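Local atomic coordinates of hypothetical protein (Staphylococcus aureus subsp. aureus, PDB entry 1QYI), a protein that is of unknown function but is probably a hydrolase of the haloacid dehalogenase (HAD) superfamily. Residues T25-E28 against L29-K33; I42-E45 against T46-D49. One frame throughout, in Å; residues are numbered along the deposited sequence.

Contact 1: residues T25-E28 against L29-K33; sequences TVYE and LLMDK
Met-31, present as selenomethionine, lays its CG over one face of the Tyr-27 ring, one turn further along the helix. The methylene sits toward the rim of the ring, 3.8 Å from CE1 of Tyr-27, and makes a CH-pi contact 19° off the ring normal. Beyond it the chain bends at chi2 and chi3: SE of Met-31 stands obliquely to the same ring, 5.2 Å from its centroid, a Met-aromatic contact, and CE of Met-31 ends 3.9 Å from OH of Tyr-27. What brings the ring here is its first torsion, with CG opposite the backbone N of Tyr-27 (chi1 -160°), while CG of Met-31 turns back beside its own N.

At the helix exit, Glu-28 and Asp-32, the first residue beyond the helix, lie side by side, CG of Glu-28 4.1 Å from CB of Asp-32. Their carboxylate planes are 67° apart. Each acid has a partner of its own: Lys-204 forms a salt bridge with Glu-28 OE1, and the Trp-44 indole NH bonds to Asp-32 OD2.

Behind these side chains is the last turn of helix 16-31. Leu-29 N donates to Thr-25 O at 2.9 Å. Tyr-27 O takes two donors, Leu-30 N and Met-31 N, an i to i+3 bond beside the i to i+4 one, and Asp-32 N still reaches Glu-28 O at 3.3 Å although Asp-32 is the first residue to leave helical phi/psi. Outward, helix 77-93 packs on Val-26 and Leu-30, and helix 49-60 on Tyr-27.

The like-charged oxygens Glu-28 OE2 and Asp-32 OD2 lie 4.7 Å apart; the salt bridge from Lys-204 and the indole N-H would be expected to ease the repulsion at the helix end.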
# COMPACT_ATOMS: atom_id res chain seq x y z
N THR A 25 -8.57 -9.07 5.14
CA THR A 25 -8.54 -8.62 6.51
C THR A 25 -9.95 -8.43 7.03
O THR A 25 -10.34 -9.04 8.03
CB THR A 25 -7.75 -7.33 6.64
OG1 THR A 25 -6.38 -7.60 6.35
CG2 THR A 25 -7.86 -6.77 8.05
N VAL A 26 -10.72 -7.60 6.34
CA VAL A 26 -12.10 -7.33 6.72
C VAL A 26 -12.86 -8.65 6.85
O VAL A 26 -13.58 -8.89 7.83
CB VAL A 26 -12.77 -6.45 5.65
CG1 VAL A 26 -14.16 -6.03 6.10
CG2 VAL A 26 -11.91 -5.23 5.38
N TYR A 27 -12.68 -9.53 5.87
CA TYR A 27 -13.36 -10.83 5.88
C TYR A 27 -12.95 -11.71 7.07
O TYR A 27 -13.80 -12.33 7.72
CB TYR A 27 -13.10 -11.53 4.53
CG TYR A 27 -14.09 -12.63 4.18
CD1 TYR A 27 -15.46 -12.38 4.07
CD2 TYR A 27 -13.64 -13.93 3.94
CE1 TYR A 27 -16.37 -13.40 3.74
CE2 TYR A 27 -14.52 -14.95 3.61
CZ TYR A 27 -15.88 -14.70 3.52
OH TYR A 27 -16.73 -15.74 3.24
N GLU A 28 -11.66 -11.78 7.39
CA GLU A 28 -11.24 -12.59 8.52
C GLU A 28 -11.75 -12.04 9.84
O GLU A 28 -12.02 -12.78 10.78
CB GLU A 28 -9.73 -12.67 8.60
CG GLU A 28 -9.25 -13.76 9.53
CD GLU A 28 -7.81 -13.58 9.92
OE1 GLU A 28 -7.05 -12.97 9.13
OE2 GLU A 28 -7.45 -14.06 11.02
N LEU A 29 -11.86 -10.72 9.91
CA LEU A 29 -12.35 -10.06 11.10
C LEU A 29 -13.86 -10.25 11.21
O LEU A 29 -14.48 -9.92 12.23
CB LEU A 29 -12.02 -8.57 11.03
CG LEU A 29 -11.02 -7.96 12.02
CD1 LEU A 29 -9.94 -8.96 12.41
CD2 LEU A 29 -10.40 -6.73 11.36
N LEU A 30 -14.46 -10.81 10.17
CA LEU A 30 -15.91 -10.99 10.18
C LEU A 30 -16.41 -12.41 10.38
O LEU A 30 -17.39 -12.62 11.11
CB LEU A 30 -16.47 -10.43 8.87
CG LEU A 30 -17.54 -9.35 8.89
CD1 LEU A 30 -17.38 -8.33 9.99
CD2 LEU A 30 -17.45 -8.69 7.54
N MSE A 31 -15.74 -13.38 9.76
CA MSE A 31 -16.13 -14.78 9.83
C MSE A 31 -15.34 -15.63 10.82
O MSE A 31 -15.87 -16.61 11.34
CB MSE A 31 -16.02 -15.45 8.45
CG MSE A 31 -16.65 -14.67 7.31
SE MSE A 31 -18.51 -14.22 7.62
CE MSE A 31 -19.27 -15.28 6.16
N ASP A 32 -14.09 -15.29 11.08
CA ASP A 32 -13.33 -16.13 12.00
C ASP A 32 -13.85 -16.11 13.43
O ASP A 32 -14.20 -15.07 13.98
CB ASP A 32 -11.85 -15.78 12.00
CG ASP A 32 -11.01 -16.89 12.59
OD1 ASP A 32 -11.03 -17.05 13.83
OD2 ASP A 32 -10.35 -17.63 11.83
N LYS A 33 -13.90 -17.30 14.03
CA LYS A 33 -14.38 -17.45 15.38
C LYS A 33 -13.37 -16.89 16.38
O LYS A 33 -13.56 -16.97 17.60
CB LYS A 33 -14.69 -18.93 15.67
CG LYS A 33 -15.87 -19.18 16.63
CD LYS A 33 -17.12 -19.73 15.93
CE LYS A 33 -17.95 -18.66 15.22
NZ LYS A 33 -19.05 -18.05 16.03

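Contact 2: residues I42-E45 against T46-D49; sequences IDWE and TLTD
Asp-43 and Thr-46 close a short 3-10 turn in the loop that leads into helix 49-60. Its hydrogen bonds converge on one acceptor: Asp-43 O receives both Thr-46 N and Thr-46 OG1, each at 2.9 Å and from the same face of the carbonyl plane. The hydroxyl can reach back because chi1 of Thr-46 (55°) places OG1 between its own backbone N and carbonyl carbon. A weaker bond from Leu-47 N to Trp-44 O continues the turn, and inside it Glu-45 N is weakly held by Asp-43 OD2.

The apolar contacts belong to Leu-47. Its CD2 meets CG2 of Ile-42 at 3.6 Å, the two side chains crossing at a slant, whereas CD1 reaches the indole edge of Trp-44, near the ring plane, 4.0 Å from CE3. Leu-24 and Ile-55 also touch Leu-47, joining the turn to helices 16-31 and 49-60. On the Trp-44 side, His-41 stacks against the indole. Thr-48 then serves as N-cap of the next helix, its OG1 accepting the backbone N-H of Asn-50.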
# COMPACT_ATOMS: atom_id res chain seq x y z
N ILE A 42 -14.33 -20.44 4.41
CA ILE A 42 -13.32 -21.37 3.92
C ILE A 42 -12.08 -21.31 4.81
O ILE A 42 -11.84 -20.32 5.50
CB ILE A 42 -12.96 -21.03 2.46
CG1 ILE A 42 -12.08 -22.14 1.88
CG2 ILE A 42 -12.30 -19.66 2.37
CD1 ILE A 42 -11.89 -22.04 0.41
N ASP A 43 -11.31 -22.39 4.82
CA ASP A 43 -10.10 -22.45 5.63
C ASP A 43 -9.08 -21.48 5.04
O ASP A 43 -8.69 -21.60 3.88
CB ASP A 43 -9.54 -23.87 5.65
CG ASP A 43 -8.42 -24.05 6.66
OD1 ASP A 43 -7.88 -25.16 6.75
OD2 ASP A 43 -8.08 -23.08 7.37
N TRP A 44 -8.66 -20.51 5.84
CA TRP A 44 -7.71 -19.50 5.41
C TRP A 44 -6.45 -20.10 4.81
O TRP A 44 -5.92 -19.59 3.83
CB TRP A 44 -7.30 -18.64 6.59
CG TRP A 44 -8.44 -18.05 7.31
CD1 TRP A 44 -8.63 -18.02 8.65
CD2 TRP A 44 -9.53 -17.33 6.73
NE1 TRP A 44 -9.77 -17.32 8.96
CE2 TRP A 44 -10.33 -16.86 7.79
CE3 TRP A 44 -9.89 -16.99 5.42
CZ2 TRP A 44 -11.50 -16.12 7.59
CZ3 TRP A 44 -11.05 -16.25 5.21
CH2 TRP A 44 -11.82 -15.81 6.29
N GLU A 45 -5.98 -21.18 5.43
CA GLU A 45 -4.77 -21.83 4.98
C GLU A 45 -4.91 -22.57 3.65
O GLU A 45 -3.94 -23.15 3.16
CB GLU A 45 -4.27 -22.78 6.07
CG GLU A 45 -2.93 -23.40 5.75
CD GLU A 45 -2.43 -24.32 6.84
OE1 GLU A 45 -1.42 -25.01 6.61
OE2 GLU A 45 -3.05 -24.36 7.94
N THR A 46 -6.10 -22.55 3.06
CA THR A 46 -6.27 -23.23 1.78
C THR A 46 -6.82 -22.31 0.68
O THR A 46 -7.24 -22.77 -0.38
CB THR A 46 -7.18 -24.49 1.91
OG1 THR A 46 -8.44 -24.14 2.50
CG2 THR A 46 -6.49 -25.53 2.77
N LEU A 47 -6.80 -21.00 0.93
CA LEU A 47 -7.28 -20.01 -0.03
C LEU A 47 -6.56 -20.10 -1.38
O LEU A 47 -5.39 -20.46 -1.44
CB LEU A 47 -7.08 -18.60 0.53
CG LEU A 47 -7.88 -18.19 1.76
CD1 LEU A 47 -7.24 -16.96 2.38
CD2 LEU A 47 -9.32 -17.93 1.38
N THR A 48 -7.27 -19.76 -2.46
CA THR A 48 -6.71 -19.78 -3.82
C THR A 48 -6.80 -18.37 -4.39
O THR A 48 -7.46 -17.50 -3.82
CB THR A 48 -7.51 -20.68 -4.77
OG1 THR A 48 -8.70 -19.99 -5.18
CG2 THR A 48 -7.90 -21.98 -4.09
N ASP A 49 -6.17 -18.15 -5.54
CA ASP A 49 -6.20 -16.83 -6.16
C ASP A 49 -7.62 -16.44 -6.54
O ASP A 49 -7.92 -15.25 -6.70
CB ASP A 49 -5.28 -16.81 -7.38
CG ASP A 49 -3.88 -16.32 -7.04
OD1 ASP A 49 -3.51 -16.41 -5.85
OD2 ASP A 49 -3.16 -15.86 -7.95

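How the contacts relate
Following the chain from strand 3-6, helix 16-31 comes first, and contact 1 forms its C-terminal turn and exit. The loop then runs to contact 2, the 3-10 turn at 43-47, before helix 49-60 begins. Each contact is local, and they lie in series, neither nested nor crossed. Trp-44 nevertheless folds the loop back onto the helix: besides its bond to Asp-32, its CH2 packs 3.5 Å from CD2 of Tyr-27. The centres of the two contacts are about 13 Å apart. Together they join the end of helix 16-31 to the start of helix 49-60, within the helical part of the chain rather than its parallel sheet.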